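Local coordinates for dephospho-CoA kinase (Mycobacterium paratuberculosis, PDB 6N39), which probably catalyses the ATP-dependent phosphorylation of the 3'-hydroxyl of dephospho-CoA, the last step of coenzyme A synthesis, and carries a C-terminal GrpB-like domain, at residues 226-231 and 266-271; 132-137 and 176-181. All blocks are in the same frame, centred on the assembly; numbering follows the deposited sequence.

How the contacts relate
The two contacts sit in different halves of the chain: contact 2 (132-137 with 176-181) belongs to the P-loop kinase domain and contact 1 (226-231 with 266-271) to the UPF0157 (GrpB) region that follows. Their centres are 16 Å apart and their nearest atoms about 6 Å, so they do not touch, yet side chains bridge the gap. Arg174 forms a salt bridge with Glu227 of contact 1 and a cation-pi contact with Trp180 of contact 2, while Arg238, on helix 228-243, forms a salt bridge with Asp178. Contact 2 lies nearer the predicted ATP site, with the Ile137 side chain about 7 Å from that of Ala20; contact 1 is remote from it.

Contact 1: residues 226-231 and 266-271; sequences PEWPAQ and AKDVID. With ACT (acetate ion), chain G.
Trp228 reaches from the first turn of its helix to Asp268, and its indole NE1 gives a hydrogen bond to Asp268 OD1 at 3.1 Å. The bond is bent, 147° at the hydrogen. It leaves the indole 18° out of the ring plane and meets OD1 from above the carboxylate plane, the two flat groups being steeply inclined to each other. Asp268, at the centre of an inverse gamma turn, holds its CG anti to the backbone N (chi1 -164°), which brings OD1 to the NE1 edge of the indole, near the ring plane. A water bridges the same pair, accepting a weak bond from NE1 and lying 3.2 Å from Asp268 OD2.

This is where helix 228-243 of the GrpB-like domain packs beside strand 270-276 of the mixed sheet and the short, weakly bonded strand at about 266-267. Ile270 and the indole run alongside each other, pointing opposite ways, with Ile270 CD1 4.1 Å from Trp228 CD1 at an oblique approach. The same methyl is wedged against Gln231, 3.8 Å from Gln231 CB and 3.7 Å from Gln231 OE1, the side chains nearly perpendicular. At the far end of the indole, CH2 rests 4.1 Å from Ala266 CB. Arg337 ties the polar groups together, in a salt bridge with Asp268 OD1 and a hydrogen bond with Gln231 OE1; its positive charge probably favours an ionised Asp268. Beyond Ala266, an acetate, probably from the crystallisation liquor, takes a hydrogen bond from Lys267 N through OXT at 2.9 Å, and others from Tyr389, Lys375 and Lys393.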
ATOM      1  N   PRO A 226       0.730  15.044  -9.809  1.00 45.37           N
ATOM      2  CA  PRO A 226       1.281  15.571  -8.550  1.00 43.97           C
ATOM      3  C   PRO A 226       1.156  14.606  -7.392  1.00 44.91           C
ATOM      4  O   PRO A 226       1.860  14.774  -6.394  1.00 50.32           O
ATOM      5  CB  PRO A 226       0.456  16.841  -8.297  1.00 47.47           C
ATOM      6  CG  PRO A 226      -0.182  17.168  -9.619  1.00 54.15           C
ATOM      7  CD  PRO A 226      -0.395  15.856 -10.303  1.00 48.16           C
ATOM      8  N   GLU A 227       0.287  13.603  -7.492  1.00 40.89           N
ATOM      9  CA  GLU A 227       0.108  12.621  -6.434  1.00 43.65           C
ATOM     10  C   GLU A 227       1.039  11.414  -6.532  1.00 40.90           C
ATOM     11  O   GLU A 227       1.003  10.564  -5.634  1.00 38.80           O
ATOM     12  CB  GLU A 227      -1.322  12.112  -6.433  1.00 53.12           C
ATOM     13  CG  GLU A 227      -2.335  13.054  -5.834  1.00 70.28           C
ATOM     14  CD  GLU A 227      -3.696  12.404  -5.788  1.00 86.74           C
ATOM     15  OE1 GLU A 227      -4.566  12.769  -6.607  1.00 89.51           O
ATOM     16  OE2 GLU A 227      -3.875  11.490  -4.953  1.00 95.91           O
ATOM     17  N   TRP A 228       1.837  11.283  -7.591  1.00 37.83           N
ATOM     18  CA  TRP A 228       2.730  10.124  -7.668  1.00 38.48           C
ATOM     19  C   TRP A 228       3.680   9.996  -6.482  1.00 36.70           C
ATOM     20  O   TRP A 228       3.906   8.858  -6.039  1.00 37.52           O
ATOM     21  CB  TRP A 228       3.551  10.134  -8.964  1.00 37.16           C
ATOM     22  CG  TRP A 228       2.807   9.683 -10.181  1.00 43.39           C
ATOM     23  CD1 TRP A 228       1.694   8.888 -10.226  1.00 39.16           C
ATOM     24  CD2 TRP A 228       3.119  10.018 -11.540  1.00 39.90           C
ATOM     25  NE1 TRP A 228       1.290   8.719 -11.533  1.00 39.29           N
ATOM     26  CE2 TRP A 228       2.154   9.394 -12.357  1.00 42.24           C
ATOM     27  CE3 TRP A 228       4.129  10.781 -12.142  1.00 42.82           C
ATOM     28  CZ2 TRP A 228       2.160   9.517 -13.750  1.00 39.06           C
ATOM     29  CZ3 TRP A 228       4.139  10.895 -13.526  1.00 41.92           C
ATOM     30  CH2 TRP A 228       3.151  10.270 -14.312  1.00 40.44           C
ATOM     31  N   PRO A 229       4.287  11.063  -5.948  1.00 40.67           N
ATOM     32  CA  PRO A 229       5.178  10.851  -4.792  1.00 41.78           C
ATOM     33  C   PRO A 229       4.469  10.230  -3.592  1.00 38.33           C
ATOM     34  O   PRO A 229       5.019   9.308  -2.976  1.00 34.89           O
ATOM     35  CB  PRO A 229       5.713  12.262  -4.493  1.00 45.31           C
ATOM     36  CG  PRO A 229       5.594  13.002  -5.817  1.00 47.67           C
ATOM     37  CD  PRO A 229       4.323  12.465  -6.424  1.00 43.39           C
ATOM     38  N   ALA A 230       3.256  10.690  -3.256  1.00 37.78           N
ATOM     39  CA  ALA A 230       2.524  10.113  -2.123  1.00 35.72           C
ATOM     40  C   ALA A 230       2.128   8.664  -2.390  1.00 36.06           C
ATOM     41  O   ALA A 230       2.253   7.796  -1.503  1.00 37.61           O
ATOM     42  CB  ALA A 230       1.284  10.967  -1.810  1.00 38.41           C
ATOM     43  N   GLN A 231       1.652   8.374  -3.612  1.00 32.83           N
ATOM     44  CA  GLN A 231       1.330   6.987  -3.951  1.00 36.11           C
ATOM     45  C   GLN A 231       2.563   6.103  -3.831  1.00 30.75           C
ATOM     46  O   GLN A 231       2.498   4.977  -3.303  1.00 29.93           O
ATOM     47  CB  GLN A 231       0.735   6.899  -5.368  1.00 31.47           C
ATOM     48  CG  GLN A 231      -0.595   7.683  -5.536  1.00 33.91           C
ATOM     49  CD  GLN A 231      -1.065   7.781  -6.997  1.00 41.63           C
ATOM     50  OE1 GLN A 231      -0.425   7.259  -7.913  1.00 36.80           O
ATOM     51  NE2 GLN A 231      -2.182   8.457  -7.208  1.00 43.08           N
ATOM     52  N   ALA A 266       4.700  10.710 -19.085  1.00 48.22           N
ATOM     53  CA  ALA A 266       5.077   9.344 -18.754  1.00 48.86           C
ATOM     54  C   ALA A 266       3.845   8.452 -18.788  1.00 50.67           C
ATOM     55  O   ALA A 266       2.711   8.922 -18.678  1.00 47.11           O
ATOM     56  CB  ALA A 266       5.745   9.255 -17.377  1.00 43.44           C
ATOM     57  N   LYS A 267       4.091   7.157 -18.958  1.00 43.56           N
ATOM     58  CA  LYS A 267       3.050   6.156 -18.781  1.00 44.25           C
ATOM     59  C   LYS A 267       2.638   6.113 -17.306  1.00 45.45           C
ATOM     60  O   LYS A 267       3.476   6.262 -16.412  1.00 40.16           O
ATOM     61  CB  LYS A 267       3.595   4.809 -19.256  1.00 47.11           C
ATOM     62  CG  LYS A 267       2.583   3.734 -19.556  1.00 64.59           C
ATOM     63  CD  LYS A 267       3.311   2.439 -19.926  1.00 69.43           C
ATOM     64  CE  LYS A 267       2.372   1.238 -19.927  1.00 68.53           C
ATOM     65  NZ  LYS A 267       3.121  -0.050 -19.838  1.00 67.31           N
ATOM     66  N   ASP A 268       1.344   5.934 -17.032  1.00 41.11           N
ATOM     67  CA  ASP A 268       0.870   6.004 -15.638  1.00 39.64           C
ATOM     68  C   ASP A 268       1.006   4.636 -14.956  1.00 37.97           C
ATOM     69  O   ASP A 268       0.042   3.941 -14.630  1.00 38.18           O
ATOM     70  CB  ASP A 268      -0.562   6.530 -15.566  1.00 41.29           C
ATOM     71  CG  ASP A 268      -0.946   6.995 -14.137  1.00 41.49           C
ATOM     72  OD1 ASP A 268      -0.292   6.574 -13.158  1.00 38.34           O
ATOM     73  OD2 ASP A 268      -1.903   7.775 -13.995  1.00 44.84           O
ATOM     74  N   VAL A 269       2.251   4.265 -14.714  1.00 33.17           N
ATOM     75  CA  VAL A 269       2.566   3.076 -13.938  1.00 33.12           C
ATOM     76  C   VAL A 269       3.763   3.419 -13.061  1.00 37.38           C
ATOM     77  O   VAL A 269       4.727   4.037 -13.526  1.00 36.82           O
ATOM     78  CB  VAL A 269       2.838   1.857 -14.846  1.00 43.94           C
ATOM     79  CG1 VAL A 269       3.805   2.220 -15.943  1.00 44.12           C
ATOM     80  CG2 VAL A 269       3.345   0.662 -14.026  1.00 33.01           C
ATOM     81  N   ILE A 270       3.683   3.080 -11.785  1.00 33.61           N
ATOM     82  CA  ILE A 270       4.742   3.418 -10.840  1.00 30.08           C
ATOM     83  C   ILE A 270       5.742   2.270 -10.786  1.00 31.43           C
ATOM     84  O   ILE A 270       5.362   1.120 -10.547  1.00 32.21           O
ATOM     85  CB  ILE A 270       4.152   3.715  -9.450  1.00 31.03           C
ATOM     86  CG1 ILE A 270       3.391   5.049  -9.500  1.00 34.91           C
ATOM     87  CG2 ILE A 270       5.254   3.746  -8.383  1.00 29.63           C
ATOM     88  CD1 ILE A 270       2.777   5.469  -8.176  1.00 34.69           C
ATOM     89  N   ASP A 271       7.026   2.566 -11.006  1.00 30.31           N
ATOM     90  CA  ASP A 271       8.067   1.544 -10.895  1.00 30.40           C
ATOM     91  C   ASP A 271       8.773   1.645  -9.554  1.00 31.77           C
ATOM     92  O   ASP A 271       9.182   2.740  -9.142  1.00 30.98           O
ATOM     93  CB  ASP A 271       9.101   1.660 -12.016  1.00 28.92           C
ATOM     94  CG  ASP A 271       8.512   1.335 -13.367  1.00 39.50           C
ATOM     95  OD1 ASP A 271       7.893   2.232 -13.965  1.00 52.70           O
ATOM     96  OD2 ASP A 271       8.672   0.181 -13.809  1.00 41.18           O
TER
HETATM   97  C   ACT G 506       7.380   5.439 -19.857  1.00 60.99           C
HETATM   98  O   ACT G 506       7.325   5.048 -21.073  1.00 53.10           O
HETATM   99  OXT ACT G 506       6.901   6.499 -19.312  1.00 40.76           O
HETATM  100  CH3 ACT G 506       8.157   4.490 -18.878  1.00 65.60           C
HETATM  101  O   HOH W   1      -1.955   8.576 -10.855  1.00 56.00           O

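Contact 2: residues 132-137 and 176-181; sequences FPLVVI and VADIWL
Val136 and Ile137 pair with Ile179 and Trp180 as neighbouring parallel strands, the last two of the five-stranded sheet in the kinase's P-loop NTPase fold, with 179-182 at its edge. Ile137 N bonds to Ile179 O and Ile137 O receives Leu181 N, each at 2.9 Å, while Val135 O accepts Ile179 N and, weakly, Asp178 N. Both faces of the strand pair are close-packed. On the one carrying Val136, Ile179 CD1 touches both Val136 CG2 and Leu134 CD2, 4.0 Å from each, and Leu181 CD1 meets Val136 CG1. Helix 187-210 covers this face through Val197 and Arg201, which touch Ile179.

On the other face Ile137 is packed against Ala177, with CG1 3.8 Å from Ala177 CB, and its CD1 touches CG2 of Val176. The Ile137 side chain also touches residues of the probable Walker A loop.

The looser side is at Asp178 and Trp180, which are partly exposed. Trp180, its CG anti to the backbone N (chi1 -177°), lays its indole beside Ile137, so that Ile137 CG2 meets CZ3 at the ring's edge; Tyr139 stacks on the ring. Asp178 turns its carboxylate toward Val135 at the start of the neighbouring strand. Arg238 forms a salt bridge with OD1, while OD2 receives the backbone N of Val135 on its anti side at 2.8 Å, 16° out of the carboxylate plane.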
ATOM      1  N   PHE A 132      -1.310  -3.171   5.058  1.00 35.64           N
ATOM      2  CA  PHE A 132      -2.412  -3.615   4.203  1.00 29.81           C
ATOM      3  C   PHE A 132      -2.110  -3.418   2.722  1.00 32.35           C
ATOM      4  O   PHE A 132      -1.420  -2.473   2.338  1.00 33.77           O
ATOM      5  CB  PHE A 132      -3.711  -2.868   4.535  1.00 32.16           C
ATOM      6  CG  PHE A 132      -4.213  -3.131   5.927  1.00 37.03           C
ATOM      7  CD1 PHE A 132      -5.083  -4.182   6.177  1.00 39.19           C
ATOM      8  CD2 PHE A 132      -3.795  -2.353   6.976  1.00 36.63           C
ATOM      9  CE1 PHE A 132      -5.526  -4.439   7.451  1.00 40.90           C
ATOM     10  CE2 PHE A 132      -4.236  -2.603   8.264  1.00 41.87           C
ATOM     11  CZ  PHE A 132      -5.105  -3.647   8.494  1.00 42.14           C
ATOM     12  N   PRO A 133      -2.633  -4.303   1.865  1.00 34.70           N
ATOM     13  CA  PRO A 133      -2.535  -4.081   0.409  1.00 32.70           C
ATOM     14  C   PRO A 133      -3.375  -2.908  -0.088  1.00 34.30           C
ATOM     15  O   PRO A 133      -3.165  -2.449  -1.220  1.00 29.01           O
ATOM     16  CB  PRO A 133      -3.034  -5.407  -0.197  1.00 36.28           C
ATOM     17  CG  PRO A 133      -3.683  -6.162   0.913  1.00 41.69           C
ATOM     18  CD  PRO A 133      -3.176  -5.622   2.230  1.00 30.86           C
ATOM     19  N   LEU A 134      -4.304  -2.406   0.721  1.00 30.63           N
ATOM     20  CA  LEU A 134      -5.207  -1.338   0.318  1.00 31.15           C
ATOM     21  C   LEU A 134      -5.839  -0.753   1.576  1.00 31.96           C
ATOM     22  O   LEU A 134      -6.270  -1.500   2.451  1.00 34.31           O
ATOM     23  CB  LEU A 134      -6.292  -1.874  -0.611  1.00 31.46           C
ATOM     24  CG  LEU A 134      -7.216  -0.884  -1.302  1.00 36.21           C
ATOM     25  CD1 LEU A 134      -6.482  -0.203  -2.444  1.00 29.84           C
ATOM     26  CD2 LEU A 134      -8.440  -1.631  -1.812  1.00 38.01           C
ATOM     27  N   VAL A 135      -5.908   0.572   1.652  1.00 29.17           N
ATOM     28  CA  VAL A 135      -6.482   1.265   2.796  1.00 32.34           C
ATOM     29  C   VAL A 135      -7.556   2.228   2.294  1.00 32.83           C
ATOM     30  O   VAL A 135      -7.307   3.028   1.380  1.00 34.15           O
ATOM     31  CB  VAL A 135      -5.400   2.011   3.609  1.00 34.03           C
ATOM     32  CG1 VAL A 135      -6.022   2.816   4.747  1.00 31.94           C
ATOM     33  CG2 VAL A 135      -4.366   1.017   4.200  1.00 32.02           C
ATOM     34  N   VAL A 136      -8.748   2.138   2.890  1.00 30.88           N
ATOM     35  CA  VAL A 136      -9.871   3.032   2.608  1.00 34.87           C
ATOM     36  C   VAL A 136     -10.094   3.921   3.824  1.00 36.69           C
ATOM     37  O   VAL A 136     -10.211   3.427   4.953  1.00 38.33           O
ATOM     38  CB  VAL A 136     -11.156   2.249   2.286  1.00 39.48           C
ATOM     39  CG1 VAL A 136     -12.295   3.215   1.925  1.00 34.86           C
ATOM     40  CG2 VAL A 136     -10.908   1.305   1.163  1.00 36.02           C
ATOM     41  N   ILE A 137     -10.153   5.225   3.608  1.00 34.77           N
ATOM     42  CA  ILE A 137     -10.421   6.144   4.706  1.00 38.12           C
ATOM     43  C   ILE A 137     -11.598   7.016   4.313  1.00 40.01           C
ATOM     44  O   ILE A 137     -11.613   7.582   3.214  1.00 39.49           O
ATOM     45  CB  ILE A 137      -9.185   6.987   5.060  1.00 37.69           C
ATOM     46  CG1 ILE A 137      -7.993   6.050   5.299  1.00 39.02           C
ATOM     47  CG2 ILE A 137      -9.471   7.835   6.285  1.00 40.79           C
ATOM     48  CD1 ILE A 137      -6.780   6.699   5.894  1.00 33.97           C
ATOM     49  N   VAL A 176      -2.039   8.401   3.799  1.00 40.72           N
ATOM     50  CA  VAL A 176      -1.964   6.945   3.821  1.00 34.49           C
ATOM     51  C   VAL A 176      -3.222   6.278   3.250  1.00 38.19           C
ATOM     52  O   VAL A 176      -3.375   5.066   3.359  1.00 37.54           O
ATOM     53  CB  VAL A 176      -1.654   6.423   5.240  1.00 41.26           C
ATOM     54  CG1 VAL A 176      -0.243   6.879   5.703  1.00 37.02           C
ATOM     55  CG2 VAL A 176      -2.698   6.912   6.245  1.00 40.37           C
ATOM     56  N   ALA A 177      -4.114   7.032   2.621  1.00 33.97           N
ATOM     57  CA  ALA A 177      -5.326   6.453   2.045  1.00 38.85           C
ATOM     58  C   ALA A 177      -5.104   6.073   0.581  1.00 40.94           C
ATOM     59  O   ALA A 177      -4.799   6.935  -0.252  1.00 39.67           O
ATOM     60  CB  ALA A 177      -6.496   7.432   2.141  1.00 31.73           C
ATOM     61  N   ASP A 178      -5.294   4.791   0.259  1.00 32.74           N
ATOM     62  CA  ASP A 178      -5.376   4.422  -1.155  1.00 34.42           C
ATOM     63  C   ASP A 178      -6.686   4.888  -1.752  1.00 41.16           C
ATOM     64  O   ASP A 178      -6.737   5.291  -2.923  1.00 36.15           O
ATOM     65  CB  ASP A 178      -5.237   2.917  -1.324  1.00 27.98           C
ATOM     66  CG  ASP A 178      -3.903   2.417  -0.831  1.00 35.02           C
ATOM     67  OD1 ASP A 178      -2.899   2.642  -1.532  1.00 37.72           O
ATOM     68  OD2 ASP A 178      -3.849   1.868   0.289  1.00 36.88           O
ATOM     69  N   ILE A 179      -7.757   4.833  -0.963  1.00 37.70           N
ATOM     70  CA  ILE A 179      -9.072   5.293  -1.395  1.00 34.49           C
ATOM     71  C   ILE A 179      -9.571   6.292  -0.358  1.00 38.03           C
ATOM     72  O   ILE A 179      -9.647   5.974   0.835  1.00 38.00           O
ATOM     73  CB  ILE A 179     -10.060   4.130  -1.570  1.00 38.01           C
ATOM     74  CG1 ILE A 179      -9.557   3.178  -2.675  1.00 38.97           C
ATOM     75  CG2 ILE A 179     -11.433   4.661  -1.904  1.00 35.33           C
ATOM     76  CD1 ILE A 179     -10.250   1.834  -2.699  1.00 41.78           C
ATOM     77  N   TRP A 180      -9.867   7.497  -0.815  1.00 35.67           N
ATOM     78  CA  TRP A 180     -10.190   8.661   0.007  1.00 37.46           C
ATOM     79  C   TRP A 180     -11.650   8.971  -0.293  1.00 45.51           C
ATOM     80  O   TRP A 180     -11.965   9.503  -1.358  1.00 43.22           O
ATOM     81  CB  TRP A 180      -9.259   9.808  -0.374  1.00 41.50           C
ATOM     82  CG  TRP A 180      -9.370  11.077   0.394  1.00 46.26           C
ATOM     83  CD1 TRP A 180      -9.596  12.321  -0.118  1.00 51.52           C
ATOM     84  CD2 TRP A 180      -9.210  11.247   1.805  1.00 49.11           C
ATOM     85  NE1 TRP A 180      -9.605  13.255   0.891  1.00 57.47           N
ATOM     86  CE2 TRP A 180      -9.370  12.619   2.082  1.00 49.55           C
ATOM     87  CE3 TRP A 180      -8.957  10.370   2.864  1.00 47.18           C
ATOM     88  CZ2 TRP A 180      -9.292  13.131   3.369  1.00 52.20           C
ATOM     89  CZ3 TRP A 180      -8.875  10.881   4.137  1.00 45.56           C
ATOM     90  CH2 TRP A 180      -9.041  12.249   4.381  1.00 49.43           C
ATOM     91  N   LEU A 181     -12.542   8.646   0.640  1.00 43.54           N
ATOM     92  CA  LEU A 181     -13.960   8.512   0.333  1.00 39.22           C
ATOM     93  C   LEU A 181     -14.767   9.547   1.113  1.00 43.84           C
ATOM     94  O   LEU A 181     -14.781   9.533   2.349  1.00 44.78           O
ATOM     95  CB  LEU A 181     -14.393   7.079   0.644  1.00 41.97           C
ATOM     96  CG  LEU A 181     -15.563   6.486  -0.100  1.00 45.31           C
ATOM     97  CD1 LEU A 181     -15.532   4.976   0.017  1.00 46.44           C
ATOM     98  CD2 LEU A 181     -16.821   7.056   0.515  1.00 46.62           C
TER